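Local coordinates for protein 4-diphosphocytidyl-2C-methyl-D-erythritol synthase (PDB 1VGW) that probably catalyses the transfer of a cytidylyl group from CTP to 2-C-methyl-D-erythritol 4-phosphate in isoprenoid biosynthesis, releasing diphosphate, at residues L41-R46 and E120-L125; R114-S119 and Y222-L227. All coordinates share one frame; numbering follows the deposited sequence.

Contact 1. Residues L41-R46 and E120-L125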
loop_
_atom_site.group_PDB
_atom_site.type_symbol
_atom_site.label_atom_id
_atom_site.label_comp_id
_atom_site.label_asym_id
_atom_site.label_seq_id
_atom_site.Cartn_x
_atom_site.Cartn_y
_atom_site.Cartn_z
ATOM N N LEU B 41 5.321 0.939 -21.978
ATOM C CA LEU B 41 5.615 0.150 -23.172
ATOM C C LEU B 41 7.064 -0.320 -23.182
ATOM O O LEU B 41 7.356 -1.454 -23.591
ATOM C CB LEU B 41 5.307 0.934 -24.438
ATOM C CG LEU B 41 3.830 1.241 -24.663
ATOM C CD1 LEU B 41 3.655 2.086 -25.909
ATOM C CD2 LEU B 41 3.011 -0.063 -24.783
ATOM N N GLY B 42 7.915 0.538 -22.622
ATOM C CA GLY B 42 9.324 0.326 -22.493
ATOM C C GLY B 42 9.657 -0.905 -21.688
ATOM O O GLY B 42 10.637 -1.613 -21.988
ATOM N N ILE B 43 8.886 -1.187 -20.654
ATOM C CA ILE B 43 9.148 -2.364 -19.816
ATOM C C ILE B 43 8.882 -3.665 -20.556
ATOM O O ILE B 43 9.617 -4.631 -20.389
ATOM C CB ILE B 43 8.294 -2.279 -18.537
ATOM C CG1 ILE B 43 8.745 -1.021 -17.726
ATOM C CG2 ILE B 43 8.423 -3.514 -17.680
ATOM C CD1 ILE B 43 7.663 -0.673 -16.660
ATOM N N PHE B 44 7.838 -3.757 -21.372
ATOM C CA PHE B 44 7.509 -4.966 -22.097
ATOM C C PHE B 44 8.339 -5.163 -23.363
ATOM O O PHE B 44 8.856 -6.268 -23.619
ATOM C CB PHE B 44 6.005 -4.982 -22.457
ATOM C CG PHE B 44 5.128 -5.054 -21.228
ATOM C CD1 PHE B 44 4.817 -6.241 -20.616
ATOM C CD2 PHE B 44 4.617 -3.874 -20.677
ATOM C CE1 PHE B 44 4.054 -6.278 -19.465
ATOM C CE2 PHE B 44 3.838 -3.907 -19.547
ATOM C CZ PHE B 44 3.534 -5.103 -18.937
ATOM N N GLU B 45 8.510 -4.095 -24.161
ATOM C CA GLU B 45 9.301 -4.158 -25.372
ATOM C C GLU B 45 10.734 -4.574 -25.121
ATOM O O GLU B 45 11.303 -5.270 -25.986
ATOM C CB GLU B 45 9.216 -2.887 -26.194
ATOM C CG GLU B 45 7.780 -2.707 -26.760
ATOM C CD GLU B 45 7.674 -3.412 -28.107
ATOM O OE1 GLU B 45 6.758 -4.232 -28.310
ATOM O OE2 GLU B 45 8.533 -3.121 -28.974
ATOM N N ARG B 46 11.291 -4.329 -23.940
ATOM C CA ARG B 46 12.646 -4.773 -23.655
ATOM C C ARG B 46 12.723 -6.117 -22.964
ATOM O O ARG B 46 13.823 -6.581 -22.593
ATOM C CB ARG B 46 13.385 -3.712 -22.821
ATOM C CG ARG B 46 13.364 -3.912 -21.329
ATOM C CD ARG B 46 14.390 -2.996 -20.622
ATOM N NE ARG B 46 13.741 -1.750 -20.207
ATOM C CZ ARG B 46 13.279 -0.806 -21.007
ATOM N NH1 ARG B 46 13.381 -0.908 -22.335
ATOM N NH2 ARG B 46 12.659 0.252 -20.504
ATOM N N GLU B 120 12.128 -7.827 -12.854
ATOM C CA GLU B 120 12.219 -9.083 -12.136
ATOM C C GLU B 120 10.839 -9.642 -11.777
ATOM O O GLU B 120 10.626 -10.866 -11.775
ATOM C CB GLU B 120 13.047 -8.865 -10.854
ATOM C CG GLU B 120 13.868 -10.070 -10.455
ATOM C CD GLU B 120 14.850 -9.825 -9.327
ATOM O OE1 GLU B 120 15.221 -10.814 -8.625
ATOM O OE2 GLU B 120 15.298 -8.667 -9.129
ATOM N N ALA B 121 9.899 -8.735 -11.492
ATOM C CA ALA B 121 8.542 -9.106 -11.112
ATOM C C ALA B 121 7.791 -9.710 -12.304
ATOM O O ALA B 121 6.996 -10.626 -12.177
ATOM C CB ALA B 121 7.780 -7.915 -10.544
ATOM N N LEU B 122 8.075 -9.164 -13.486
ATOM C CA LEU B 122 7.470 -9.632 -14.727
ATOM C C LEU B 122 7.941 -11.061 -15.024
ATOM O O LEU B 122 7.093 -11.920 -15.332
ATOM C CB LEU B 122 7.777 -8.696 -15.866
ATOM C CG LEU B 122 7.224 -8.929 -17.243
ATOM C CD1 LEU B 122 5.713 -9.039 -17.275
ATOM C CD2 LEU B 122 7.669 -7.858 -18.235
ATOM N N ALA B 123 9.239 -11.308 -14.869
ATOM C CA ALA B 123 9.839 -12.600 -15.069
ATOM C C ALA B 123 9.201 -13.663 -14.177
ATOM O O ALA B 123 8.800 -14.728 -14.687
ATOM C CB ALA B 123 11.348 -12.561 -14.845
ATOM N N ARG B 124 9.076 -13.403 -12.879
ATOM C CA ARG B 124 8.404 -14.336 -11.965
ATOM C C ARG B 124 6.976 -14.657 -12.407
ATOM O O ARG B 124 6.554 -15.820 -12.415
ATOM C CB ARG B 124 8.323 -13.694 -10.575
ATOM C CG ARG B 124 9.336 -14.190 -9.573
ATOM C CD ARG B 124 8.825 -14.016 -8.152
ATOM N NE ARG B 124 8.441 -12.660 -7.862
ATOM C CZ ARG B 124 9.204 -11.602 -7.667
ATOM N NH1 ARG B 124 8.625 -10.434 -7.396
ATOM N NH2 ARG B 124 10.522 -11.675 -7.747
ATOM N N LEU B 125 6.190 -13.658 -12.807
ATOM C CA LEU B 125 4.819 -13.946 -13.252
ATOM C C LEU B 125 4.804 -14.864 -14.456
ATOM O O LEU B 125 3.936 -15.733 -14.599
ATOM C CB LEU B 125 4.084 -12.650 -13.564
ATOM C CG LEU B 125 2.680 -12.690 -14.127
ATOM C CD1 LEU B 125 1.690 -13.230 -13.078
ATOM C CD2 LEU B 125 2.222 -11.302 -14.607
#
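L122 reaches from helix 119-129 to the F44 ring on helix 36-45, joining two helices that pack on the central, mostly parallel part of the sheet in this GT-A-like cytidylyltransferase fold. The backbones stay well apart, 8.7 Å between the CA atoms of F44 and L122, and the contact is made mainly by side chains, though the backbone I43 O also comes near L122 CD2. The first torsion of L122, anti with respect to the backbone N (chi1 -178°), carries CG and both methyls toward F44. The two side chains cross at about a right angle, and the methyls of the leucine fork come obliquely to ring atoms CD1 and CE1. The CB of F44 does not point at the other helix, but its ring extends toward L122. I43 adds a looser apolar flank, its CG2 lying 4.4 Å from L122 CD2. Around the pair, F44 also packs on A9 and T53 of the sheet and meets H110 edge-to-face, while L122 rests on L108 of strand 106-109. In the fork, L122 CD1 comes within 3.9 Å of F44 CE1, and L122 CD2 lies 4.1 Å from both F44 CD1 and F44 CE1.

Contact 2. Residues R114-S119 and Y222-L227; sequences RCCLPS and YIVRLL
The loop carrying C115 and C116 runs past helix 218-228, the closest CA atoms being those of C116 and V224 at 7.2 Å. Two consecutive cysteines meet the helix with their sulfurs, and V224 answers both with one methyl, CG1. C115 SG is the nearer, 3.6 Å from V224 CG1; its chi1 of 60° sets the sulfur between the backbone N and the carbonyl carbon. C116 points its CB at the helix and places SG beside its own backbone N (chi1 -68°), where the sulfur lies 4.0 Å from V224 CG1 and 4.3 Å from L227 CB. It therefore spans V224 and L227, residues about one helical turn apart. The contact is purely apolar and small, about 145 Å² in all. The V224 side chain is about 8 Å from that of K214, predicted to position the MEP substrate. R114, whose side chain starts away from the helix, makes salt bridges through NE with D111 and through NH2 with D144 of the second subunit. Helix 218-228 packs on that subunit through Y222, I223 and L227, while the C115 side chain also touches V36, H39 and V40, placing C115 between helices 36-45 and 218-228.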
loop_
_atom_site.group_PDB
_atom_site.type_symbol
_atom_site.label_atom_id
_atom_site.label_comp_id
_atom_site.label_asym_id
_atom_site.label_seq_id
_atom_site.Cartn_x
_atom_site.Cartn_y
_atom_site.Cartn_z
ATOM N N ARG B 114 0.634 1.846 -14.289
ATOM C CA ARG B 114 1.584 1.178 -13.358
ATOM C C ARG B 114 2.911 1.113 -14.138
ATOM O O ARG B 114 3.304 0.094 -14.718
ATOM C CB ARG B 114 1.107 -0.153 -12.873
ATOM C CG ARG B 114 0.024 -0.221 -11.822
ATOM C CD ARG B 114 -0.281 -1.633 -11.347
ATOM N NE ARG B 114 -1.570 -1.751 -10.681
ATOM C CZ ARG B 114 -1.764 -1.706 -9.360
ATOM N NH1 ARG B 114 -0.764 -1.543 -8.507
ATOM N NH2 ARG B 114 -2.985 -1.858 -8.853
ATOM N N CYS B 115 3.642 2.253 -14.076
ATOM C CA CYS B 115 4.846 2.409 -14.843
ATOM C C CYS B 115 6.130 2.065 -14.164
ATOM O O CYS B 115 7.202 2.311 -14.756
ATOM C CB CYS B 115 4.943 3.794 -15.506
ATOM S SG CYS B 115 4.927 5.216 -14.351
ATOM N N CYS B 116 6.115 1.476 -13.002
ATOM C CA CYS B 116 7.336 1.116 -12.293
ATOM C C CYS B 116 7.402 -0.371 -12.004
ATOM O O CYS B 116 8.093 -0.800 -11.083
ATOM C CB CYS B 116 7.405 1.932 -10.985
ATOM S SG CYS B 116 7.665 3.721 -11.337
ATOM N N LEU B 117 6.700 -1.174 -12.808
ATOM C CA LEU B 117 6.712 -2.621 -12.635
ATOM C C LEU B 117 8.119 -3.171 -12.833
ATOM O O LEU B 117 8.620 -3.142 -13.959
ATOM C CB LEU B 117 5.788 -3.216 -13.734
ATOM C CG LEU B 117 5.949 -4.737 -13.956
ATOM C CD1 LEU B 117 5.394 -5.488 -12.763
ATOM C CD2 LEU B 117 5.373 -5.180 -15.283
ATOM N N PRO B 118 8.762 -3.676 -11.802
ATOM C CA PRO B 118 10.087 -4.219 -11.905
ATOM C C PRO B 118 10.186 -5.380 -12.881
ATOM O O PRO B 118 9.584 -6.456 -12.750
ATOM C CB PRO B 118 10.420 -4.756 -10.519
ATOM C CG PRO B 118 9.242 -4.571 -9.690
ATOM C CD PRO B 118 8.239 -3.737 -10.424
ATOM N N SER B 119 11.191 -5.299 -13.758
ATOM C CA SER B 119 11.469 -6.368 -14.698
ATOM C C SER B 119 11.544 -7.738 -14.044
ATOM O O SER B 119 11.101 -8.750 -14.578
ATOM C CB SER B 119 12.838 -6.066 -15.363
ATOM O OG SER B 119 12.918 -6.894 -16.505
ATOM N N TYR B 222 4.797 11.841 -6.982
ATOM C CA TYR B 222 6.067 12.199 -6.367
ATOM C C TYR B 222 6.913 10.945 -6.212
ATOM O O TYR B 222 8.096 10.920 -6.571
ATOM C CB TYR B 222 5.853 12.904 -5.033
ATOM C CG TYR B 222 7.128 13.147 -4.253
ATOM C CD1 TYR B 222 7.196 12.885 -2.896
ATOM C CD2 TYR B 222 8.265 13.640 -4.885
ATOM C CE1 TYR B 222 8.358 13.122 -2.181
ATOM C CE2 TYR B 222 9.434 13.870 -4.191
ATOM C CZ TYR B 222 9.470 13.609 -2.833
ATOM O OH TYR B 222 10.644 13.835 -2.143
ATOM N N ILE B 223 6.274 9.880 -5.728
ATOM C CA ILE B 223 6.982 8.605 -5.548
ATOM C C ILE B 223 7.365 7.983 -6.876
ATOM O O ILE B 223 8.460 7.413 -7.044
ATOM C CB ILE B 223 6.143 7.622 -4.701
ATOM C CG1 ILE B 223 5.772 8.274 -3.352
ATOM C CG2 ILE B 223 6.943 6.349 -4.445
ATOM C CD1 ILE B 223 5.075 7.351 -2.382
ATOM N N VAL B 224 6.516 8.145 -7.891
ATOM C CA VAL B 224 6.820 7.589 -9.215
ATOM C C VAL B 224 8.010 8.303 -9.848
ATOM O O VAL B 224 8.971 7.660 -10.297
ATOM C CB VAL B 224 5.600 7.650 -10.142
ATOM C CG1 VAL B 224 5.959 7.327 -11.583
ATOM C CG2 VAL B 224 4.507 6.705 -9.674
ATOM N N ARG B 225 7.940 9.636 -9.861
ATOM C CA ARG B 225 8.993 10.480 -10.431
ATOM C C ARG B 225 10.336 10.201 -9.756
ATOM O O ARG B 225 11.367 10.078 -10.423
ATOM C CB ARG B 225 8.627 11.954 -10.324
ATOM C CG ARG B 225 9.755 12.929 -10.134
ATOM C CD ARG B 225 10.488 13.293 -11.406
ATOM N NE ARG B 225 9.684 14.126 -12.298
ATOM C CZ ARG B 225 10.112 14.585 -13.471
ATOM N NH1 ARG B 225 11.338 14.295 -13.900
ATOM N NH2 ARG B 225 9.309 15.335 -14.224
ATOM N N LEU B 226 10.289 10.054 -8.439
ATOM C CA LEU B 226 11.431 9.761 -7.615
ATOM C C LEU B 226 12.024 8.392 -7.870
ATOM O O LEU B 226 13.241 8.219 -7.827
ATOM C CB LEU B 226 11.036 9.874 -6.126
ATOM N N LEU B 227 11.193 7.388 -8.139
ATOM C CA LEU B 227 11.660 6.029 -8.372
ATOM C C LEU B 227 12.330 5.825 -9.719
ATOM O O LEU B 227 13.078 4.854 -9.888
ATOM C CB LEU B 227 10.488 5.027 -8.316
ATOM C CG LEU B 227 10.221 4.364 -6.952
ATOM C CD1 LEU B 227 8.830 3.744 -6.963
ATOM C CD2 LEU B 227 11.283 3.302 -6.683
#

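How the contacts relate
From the N terminus, strand 7-12 leads to helix 36-45, whose last turn opens contact 1. The chain then adds strands 52-56, 75-77 and 106-109 before reaching 114-119, the first half of contact 2, and directly afterwards 120-125 closes contact 1 across 73 intervening residues. Contact 2 closes only near the C terminus, at 222-227 on helix 218-228, after the remaining strands of the large sheet and the two-stranded 146-149/154-158 arm. The two loops therefore cross rather than nest. They also touch: I43 CD1 approaches C115 O at 3.6 Å, and L117 packs against F44 and L122, linking helices 36-45, 119-129 and 218-228 through one loop.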